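Local coordinates for glutathione S-transferase, N-terminal domain protein (PDB 4NAX) that binds oxidized glutathione disulfide, one per subunit, and is probably a transferase of the glutathione S-transferase superfamily, at residues A[12-26]-A[43-56]. Sequence-based numbering, arbitrary orientation.
Sequences KWPAKHPERLQLYSL and LAYEAHKVSFDNDD. With GDS (oxidized glutathione disulfide), chain C.
E46 reaches straight out from its strand, its chain fully extended with CG anti to the backbone N (chi1 -178°), and sets its buried carboxylate against the loop 15-17. OE2 takes the backbone N of K16 at 2.8 Å on its syn lone pair. OE1 is gripped twice, from opposite faces of the carboxylate plane: by the backbone N of H17 on one and by NE2 of Q22, 3.0 Å from OE1, on the other. That Q22 amide stands nearly upright to the carboxylate, its second N-H spent on R20 O. Q22 OE1 accepts from H48 NE2 at 2.7 Å and lies close to the imidazole plane. Were E46 an alanine, the N-H groups of K16 and H17 would probably lose their acceptor and the Q22 amide one of its anchors. One face of the H48 ring is covered by W13 CB, 4.1 Å from its centroid; the Y24 ring runs nearly parallel to H48 but slid aside. V50 CG2 touches W13 CZ2 off the centre of the ring, and the indole gives its NE1 hydrogen to K49 O through a bent bond (134°).

E46, Q22, H48 and Y24 stand on one face of the parallel pair of strands 21-25 and 45-49, the first beta-alpha-beta unit of the thioredoxin-like domain, with helix 31-41 as the crossover. L21, L23 and Y45 meet that helix on the other sheet face, where L23 CD2 lies 4.0 Å from Y45 CE2.

The water-bridged pairs are looser. A salt bridge of 3.6 Å joins K12 NZ to D56 OD1, and a water bridges the same two atoms; other waters link R20 NH1 to Y45 O and L21 N to A44 O. Packing is close again at the ligand end: L26 CD2 sits over the centre of the F52 ring, whose CZ comes within 3.3 Å of glutathione disulfide atom O5.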
loop_
_atom_site.group_PDB
_atom_site.type_symbol
_atom_site.label_atom_id
_atom_site.label_comp_id
_atom_site.label_asym_id
_atom_site.label_seq_id
_atom_site.Cartn_x
_atom_site.Cartn_y
_atom_site.Cartn_z
ATOM N N LYS A 12 1.872 26.543 -9.957
ATOM C CA LYS A 12 0.468 26.333 -10.239
ATOM C C LYS A 12 -0.424 26.533 -9.011
ATOM O O LYS A 12 -1.552 27.019 -9.141
ATOM C CB LYS A 12 0.282 24.962 -10.887
ATOM C CG LYS A 12 -1.123 24.666 -11.356
ATOM C CD LYS A 12 -1.113 23.416 -12.212
ATOM C CE LYS A 12 -2.503 23.033 -12.677
ATOM N NZ LYS A 12 -3.003 23.947 -13.731
ATOM N N TRP A 13 0.090 26.184 -7.833
ATOM C CA TRP A 13 -0.591 26.439 -6.568
ATOM C C TRP A 13 0.357 27.188 -5.627
ATOM O O TRP A 13 1.014 26.581 -4.800
ATOM C CB TRP A 13 -1.024 25.135 -5.928
ATOM C CG TRP A 13 -2.085 24.396 -6.676
ATOM C CD1 TRP A 13 -3.426 24.585 -6.600
ATOM C CD2 TRP A 13 -1.882 23.354 -7.629
ATOM N NE1 TRP A 13 -4.077 23.718 -7.444
ATOM C CE2 TRP A 13 -3.150 22.941 -8.077
ATOM C CE3 TRP A 13 -0.757 22.701 -8.120
ATOM C CZ2 TRP A 13 -3.315 21.935 -9.014
ATOM C CZ3 TRP A 13 -0.925 21.679 -9.022
ATOM C CH2 TRP A 13 -2.198 21.308 -9.469
ATOM N N PRO A 14 0.444 28.525 -5.771
ATOM C CA PRO A 14 1.372 29.263 -4.920
ATOM C C PRO A 14 1.056 29.131 -3.436
ATOM O O PRO A 14 -0.099 29.050 -3.054
ATOM C CB PRO A 14 1.199 30.717 -5.375
ATOM C CG PRO A 14 0.641 30.636 -6.748
ATOM C CD PRO A 14 -0.162 29.370 -6.807
ATOM N N ALA A 15 2.100 29.157 -2.619
ATOM C CA ALA A 15 1.962 29.131 -1.188
ATOM C C ALA A 15 1.726 30.545 -0.646
ATOM O O ALA A 15 2.585 31.417 -0.777
ATOM C CB ALA A 15 3.215 28.548 -0.561
ATOM N N LYS A 16 0.561 30.768 -0.043
ATOM C CA LYS A 16 0.278 31.973 0.750
ATOM C C LYS A 16 1.015 31.952 2.084
ATOM O O LYS A 16 1.288 33.009 2.667
ATOM C CB LYS A 16 -1.233 32.124 0.996
ATOM C CG LYS A 16 -2.044 32.189 -0.283
ATOM C CD LYS A 16 -3.489 32.590 -0.065
ATOM C CE LYS A 16 -4.107 33.056 -1.382
ATOM N NZ LYS A 16 -3.675 34.422 -1.798
ATOM N N HIS A 17 1.312 30.735 2.556
ATOM C CA HIS A 17 1.928 30.514 3.848
ATOM C C HIS A 17 3.077 29.541 3.641
ATOM O O HIS A 17 2.958 28.350 3.958
ATOM C CB HIS A 17 0.929 29.915 4.834
ATOM C CG HIS A 17 -0.371 30.654 4.912
ATOM N ND1 HIS A 17 -0.500 31.885 5.513
ATOM C CD2 HIS A 17 -1.608 30.320 4.476
ATOM C CE1 HIS A 17 -1.758 32.279 5.449
ATOM N NE2 HIS A 17 -2.449 31.350 4.814
ATOM N N PRO A 18 4.194 30.040 3.089
ATOM C CA PRO A 18 5.277 29.107 2.717
ATOM C C PRO A 18 6.011 28.446 3.888
ATOM O O PRO A 18 6.763 27.493 3.675
ATOM C CB PRO A 18 6.230 29.982 1.905
ATOM C CG PRO A 18 5.941 31.370 2.367
ATOM C CD PRO A 18 4.485 31.423 2.684
ATOM N N GLU A 19 5.727 28.883 5.105
ATOM C CA GLU A 19 6.235 28.252 6.315
ATOM C C GLU A 19 5.399 27.037 6.737
ATOM O O GLU A 19 5.760 26.337 7.678
ATOM C CB GLU A 19 6.275 29.281 7.455
ATOM C CG GLU A 19 4.930 29.639 8.116
ATOM C CD GLU A 19 3.990 30.585 7.341
ATOM O OE1 GLU A 19 2.955 30.942 7.944
ATOM O OE2 GLU A 19 4.235 30.963 6.181
ATOM N N ARG A 20 4.266 26.812 6.061
ATOM C CA ARG A 20 3.368 25.694 6.372
ATOM C C ARG A 20 3.495 24.577 5.374
ATOM O O ARG A 20 3.670 24.811 4.189
ATOM C CB ARG A 20 1.900 26.148 6.375
ATOM C CG ARG A 20 1.614 27.185 7.443
ATOM C CD ARG A 20 0.142 27.572 7.513
ATOM N NE ARG A 20 0.033 28.653 8.473
ATOM C CZ ARG A 20 -0.971 29.510 8.578
ATOM N NH1 ARG A 20 -2.023 29.416 7.788
ATOM N NH2 ARG A 20 -0.907 30.475 9.499
ATOM N N LEU A 21 3.311 23.349 5.865
ATOM C CA LEU A 21 3.132 22.193 4.992
ATOM C C LEU A 21 2.047 22.498 3.954
ATOM O O LEU A 21 0.961 23.001 4.288
ATOM C CB LEU A 21 2.775 20.978 5.835
ATOM C CG LEU A 21 2.606 19.666 5.058
ATOM C CD1 LEU A 21 3.018 18.493 5.928
ATOM C CD2 LEU A 21 1.180 19.456 4.559
ATOM N N GLN A 22 2.362 22.176 2.705
ATOM C CA GLN A 22 1.476 22.363 1.566
ATOM C C GLN A 22 0.852 21.026 1.204
ATOM O O GLN A 22 1.555 20.036 1.014
ATOM C CB GLN A 22 2.259 22.916 0.362
ATOM C CG GLN A 22 3.043 24.194 0.663
ATOM C CD GLN A 22 2.153 25.401 0.840
ATOM O OE1 GLN A 22 1.392 25.760 -0.067
ATOM N NE2 GLN A 22 2.240 26.042 1.985
ATOM N N LEU A 23 -0.475 21.014 1.124
ATOM C CA LEU A 23 -1.244 19.839 0.748
ATOM C C LEU A 23 -1.896 20.057 -0.603
ATOM O O LEU A 23 -2.569 21.063 -0.805
ATOM C CB LEU A 23 -2.334 19.559 1.779
ATOM C CG LEU A 23 -3.315 18.446 1.450
ATOM C CD1 LEU A 23 -2.637 17.081 1.357
ATOM C CD2 LEU A 23 -4.447 18.413 2.465
ATOM N N TYR A 24 -1.710 19.109 -1.520
ATOM C CA TYR A 24 -2.290 19.173 -2.869
ATOM C C TYR A 24 -3.221 17.981 -2.982
ATOM O O TYR A 24 -2.767 16.840 -3.040
ATOM C CB TYR A 24 -1.196 19.167 -3.935
ATOM C CG TYR A 24 -0.088 20.174 -3.657
ATOM C CD1 TYR A 24 -0.189 21.517 -4.032
ATOM C CD2 TYR A 24 1.054 19.788 -2.972
ATOM C CE1 TYR A 24 0.832 22.419 -3.749
ATOM C CE2 TYR A 24 2.080 20.680 -2.710
ATOM C CZ TYR A 24 1.959 21.997 -3.074
ATOM O OH TYR A 24 2.996 22.864 -2.806
ATOM N N SER A 25 -4.532 18.222 -2.937
ATOM C CA SER A 25 -5.456 17.147 -2.704
ATOM C C SER A 25 -6.853 17.473 -3.227
ATOM O O SER A 25 -7.068 18.475 -3.908
ATOM C CB SER A 25 -5.455 16.804 -1.194
ATOM O OG SER A 25 -6.119 15.570 -0.914
ATOM N N LEU A 26 -7.782 16.585 -2.904
ATOM C CA LEU A 26 -9.180 16.657 -3.303
ATOM C C LEU A 26 -9.930 15.785 -2.290
ATOM O O LEU A 26 -9.368 14.771 -1.852
ATOM C CB LEU A 26 -9.333 16.122 -4.726
ATOM C CG LEU A 26 -10.693 16.318 -5.385
ATOM C CD1 LEU A 26 -10.963 17.794 -5.624
ATOM C CD2 LEU A 26 -10.716 15.530 -6.679
ATOM N N LEU A 43 -1.258 20.087 13.068
ATOM C CA LEU A 43 -0.148 20.676 12.338
ATOM C C LEU A 43 -0.694 21.694 11.353
ATOM O O LEU A 43 -1.609 21.391 10.563
ATOM C CB LEU A 43 0.633 19.609 11.579
ATOM C CG LEU A 43 1.828 20.056 10.744
ATOM C CD1 LEU A 43 2.932 20.608 11.629
ATOM C CD2 LEU A 43 2.368 18.887 9.936
ATOM N N ALA A 44 -0.128 22.895 11.376
ATOM C CA ALA A 44 -0.517 23.913 10.399
ATOM C C ALA A 44 -0.316 23.396 8.989
ATOM O O ALA A 44 0.682 22.766 8.699
ATOM C CB ALA A 44 0.301 25.177 10.611
ATOM N N TYR A 45 -1.261 23.680 8.100
ATOM C CA TYR A 45 -1.108 23.317 6.714
ATOM C C TYR A 45 -1.927 24.218 5.831
ATOM O O TYR A 45 -2.891 24.844 6.287
ATOM C CB TYR A 45 -1.475 21.857 6.475
ATOM C CG TYR A 45 -2.947 21.500 6.592
ATOM C CD1 TYR A 45 -3.576 21.394 7.821
ATOM C CD2 TYR A 45 -3.684 21.216 5.465
ATOM C CE1 TYR A 45 -4.910 21.029 7.937
ATOM C CE2 TYR A 45 -5.007 20.827 5.541
ATOM C CZ TYR A 45 -5.633 20.751 6.771
ATOM O OH TYR A 45 -6.945 20.331 6.798
ATOM N N GLU A 46 -1.522 24.275 4.567
ATOM C CA GLU A 46 -2.174 25.071 3.554
ATOM C C GLU A 46 -2.662 24.121 2.472
ATOM O O GLU A 46 -1.874 23.519 1.727
ATOM C CB GLU A 46 -1.189 26.089 2.978
ATOM C CG GLU A 46 -1.816 27.003 1.949
ATOM C CD GLU A 46 -0.871 28.058 1.405
ATOM O OE1 GLU A 46 0.235 28.247 1.950
ATOM O OE2 GLU A 46 -1.264 28.717 0.411
ATOM N N ALA A 47 -3.980 23.984 2.402
ATOM C CA ALA A 47 -4.613 23.083 1.460
ATOM C C ALA A 47 -4.876 23.730 0.102
ATOM O O ALA A 47 -5.310 24.882 -0.000
ATOM C CB ALA A 47 -5.917 22.538 2.039
ATOM N N HIS A 48 -4.624 22.946 -0.933
ATOM C CA HIS A 48 -4.813 23.349 -2.308
ATOM C C HIS A 48 -5.637 22.322 -3.041
ATOM O O HIS A 48 -5.321 21.126 -3.012
ATOM C CB HIS A 48 -3.465 23.471 -3.013
ATOM C CG HIS A 48 -2.536 24.460 -2.386
ATOM N ND1 HIS A 48 -2.659 25.827 -2.544
ATOM C CD2 HIS A 48 -1.485 24.272 -1.559
ATOM C CE1 HIS A 48 -1.694 26.433 -1.883
ATOM N NE2 HIS A 48 -0.989 25.513 -1.253
ATOM N N LYS A 49 -6.685 22.782 -3.714
ATOM C CA LYS A 49 -7.526 21.886 -4.497
ATOM C C LYS A 49 -6.942 21.566 -5.871
ATOM O O LYS A 49 -6.666 22.476 -6.670
ATOM C CB LYS A 49 -8.902 22.510 -4.679
ATOM C CG LYS A 49 -9.842 21.623 -5.469
ATOM C CD LYS A 49 -11.225 22.237 -5.590
ATOM C CE LYS A 49 -12.160 21.288 -6.297
ATOM N NZ LYS A 49 -13.457 21.938 -6.618
ATOM N N VAL A 50 -6.760 20.274 -6.123
ATOM C CA VAL A 50 -6.315 19.740 -7.395
ATOM C C VAL A 50 -7.556 19.196 -8.100
ATOM O O VAL A 50 -8.092 18.161 -7.715
ATOM C CB VAL A 50 -5.271 18.620 -7.184
ATOM C CG1 VAL A 50 -4.832 18.020 -8.508
ATOM C CG2 VAL A 50 -4.066 19.180 -6.442
ATOM N N SER A 51 -8.054 19.940 -9.088
ATOM C CA SER A 51 -9.311 19.605 -9.754
ATOM C C SER A 51 -9.113 18.622 -10.896
ATOM O O SER A 51 -8.428 18.930 -11.884
ATOM C CB SER A 51 -9.970 20.865 -10.305
ATOM O OG SER A 51 -11.096 20.530 -11.101
ATOM N N PHE A 52 -9.735 17.453 -10.780
ATOM C CA PHE A 52 -9.703 16.457 -11.863
ATOM C C PHE A 52 -10.469 16.945 -13.105
ATOM O O PHE A 52 -10.132 16.593 -14.237
ATOM C CB PHE A 52 -10.289 15.126 -11.391
ATOM C CG PHE A 52 -9.497 14.438 -10.300
ATOM C CD1 PHE A 52 -8.217 14.859 -9.939
ATOM C CD2 PHE A 52 -10.051 13.354 -9.635
ATOM C CE1 PHE A 52 -7.520 14.209 -8.938
ATOM C CE2 PHE A 52 -9.350 12.695 -8.638
ATOM C CZ PHE A 52 -8.085 13.122 -8.298
ATOM N N ASP A 53 -11.485 17.768 -12.881
ATOM C CA ASP A 53 -12.252 18.356 -13.987
ATOM C C ASP A 53 -11.393 19.172 -14.963
ATOM O O ASP A 53 -11.680 19.209 -16.174
ATOM C CB ASP A 53 -13.393 19.217 -13.432
ATOM C CG ASP A 53 -14.507 18.387 -12.811
ATOM O OD1 ASP A 53 -14.597 17.177 -13.111
ATOM O OD2 ASP A 53 -15.307 18.951 -12.036
ATOM N N ASN A 54 -10.357 19.821 -14.428
ATOM C CA ASN A 54 -9.394 20.578 -15.231
ATOM C C ASN A 54 -8.123 19.801 -15.592
ATOM O O ASN A 54 -7.193 20.390 -16.149
ATOM C CB ASN A 54 -9.004 21.886 -14.519
ATOM C CG ASN A 54 -9.803 23.079 -14.999
ATOM O OD1 ASN A 54 -9.234 24.107 -15.376
ATOM N ND2 ASN A 54 -11.123 22.955 -14.990
ATOM N N ASP A 55 -8.093 18.487 -15.324
ATOM C CA ASP A 55 -6.898 17.642 -15.546
ATOM C C ASP A 55 -5.681 18.151 -14.749
ATOM O O ASP A 55 -4.553 17.982 -15.199
ATOM C CB ASP A 55 -6.530 17.537 -17.057
ATOM C CG ASP A 55 -7.488 16.660 -17.873
ATOM O OD1 ASP A 55 -8.291 15.898 -17.302
ATOM O OD2 ASP A 55 -7.423 16.756 -19.123
ATOM N N ASP A 56 -5.938 18.781 -13.591
ATOM C CA ASP A 56 -4.859 19.402 -12.790
ATOM C C ASP A 56 -3.819 18.357 -12.390
ATOM O O ASP A 56 -2.624 18.655 -12.330
ATOM C CB ASP A 56 -5.378 20.054 -11.487
ATOM C CG ASP A 56 -5.975 21.430 -11.675
ATOM O OD1 ASP A 56 -5.860 22.040 -12.775
ATOM O OD2 ASP A 56 -6.557 21.902 -10.655
HETATM N N1 GDS C . -8.055 6.261 -12.734
HETATM C CA1 GDS C . -9.040 5.887 -11.721
HETATM C C1 GDS C . -9.950 4.791 -12.229
HETATM O OE1 GDS C . -10.546 4.088 -11.379
HETATM O OE2 GDS C . -10.096 4.605 -13.457
HETATM C CB1 GDS C . -9.872 7.120 -11.347
HETATM C CG1 GDS C . -10.648 6.986 -10.030
HETATM C CD1 GDS C . -9.718 6.893 -8.846
HETATM O O1 GDS C . -8.610 7.394 -8.884
HETATM N N2 GDS C . -10.191 6.225 -7.801
HETATM C CA2 GDS C . -9.468 6.097 -6.552
HETATM C C2 GDS C . -9.127 4.659 -6.267
HETATM O O2 GDS C . -9.918 3.759 -6.527
HETATM C CB2 GDS C . -10.312 6.648 -5.401
HETATM S SG2 GDS C . -10.564 8.418 -5.428
HETATM N N3 GDS C . -7.955 4.430 -5.680
HETATM C CA3 GDS C . -7.494 3.090 -5.360
HETATM C C3 GDS C . -6.616 3.007 -4.130
HETATM O OE3 GDS C . -5.839 2.031 -4.071
HETATM O OE4 GDS C . -6.776 3.855 -3.245
HETATM N N4 GDS C . -6.848 9.813 -9.277
HETATM C CA4 GDS C . -6.507 10.648 -10.408
HETATM C C4 GDS C . -6.355 9.882 -11.694
HETATM O OE5 GDS C . -6.096 10.521 -12.756
HETATM O OE6 GDS C . -6.540 8.638 -11.663
HETATM C C5 GDS C . -6.379 10.088 -8.066
HETATM O O5 GDS C . -5.617 11.028 -7.866
HETATM C CA5 GDS C . -6.855 9.215 -6.925
HETATM N N5 GDS C . -5.743 8.910 -6.031
HETATM C CB5 GDS C . -7.957 9.968 -6.177
HETATM S SG5 GDS C . -8.592 9.129 -4.725
HETATM C CA6 GDS C . -2.455 6.013 -3.812
HETATM C C6 GDS C . -2.543 6.709 -2.488
HETATM O OE7 GDS C . -2.249 7.929 -2.440
HETATM O OE8 GDS C . -2.899 6.029 -1.498
HETATM N N6 GDS C . -2.069 4.603 -3.602
HETATM C CB6 GDS C . -3.796 6.097 -4.543
HETATM C CG6 GDS C . -4.154 7.545 -4.893
HETATM C CD6 GDS C . -5.373 7.653 -5.768
HETATM O O6 GDS C . -5.987 6.655 -6.164
HETATM O O HOH W 1 -4.763 22.301 -14.965
HETATM O O HOH W 2 -2.957 27.566 5.972
HETATM O O HOH W 3 3.348 23.047 8.773
#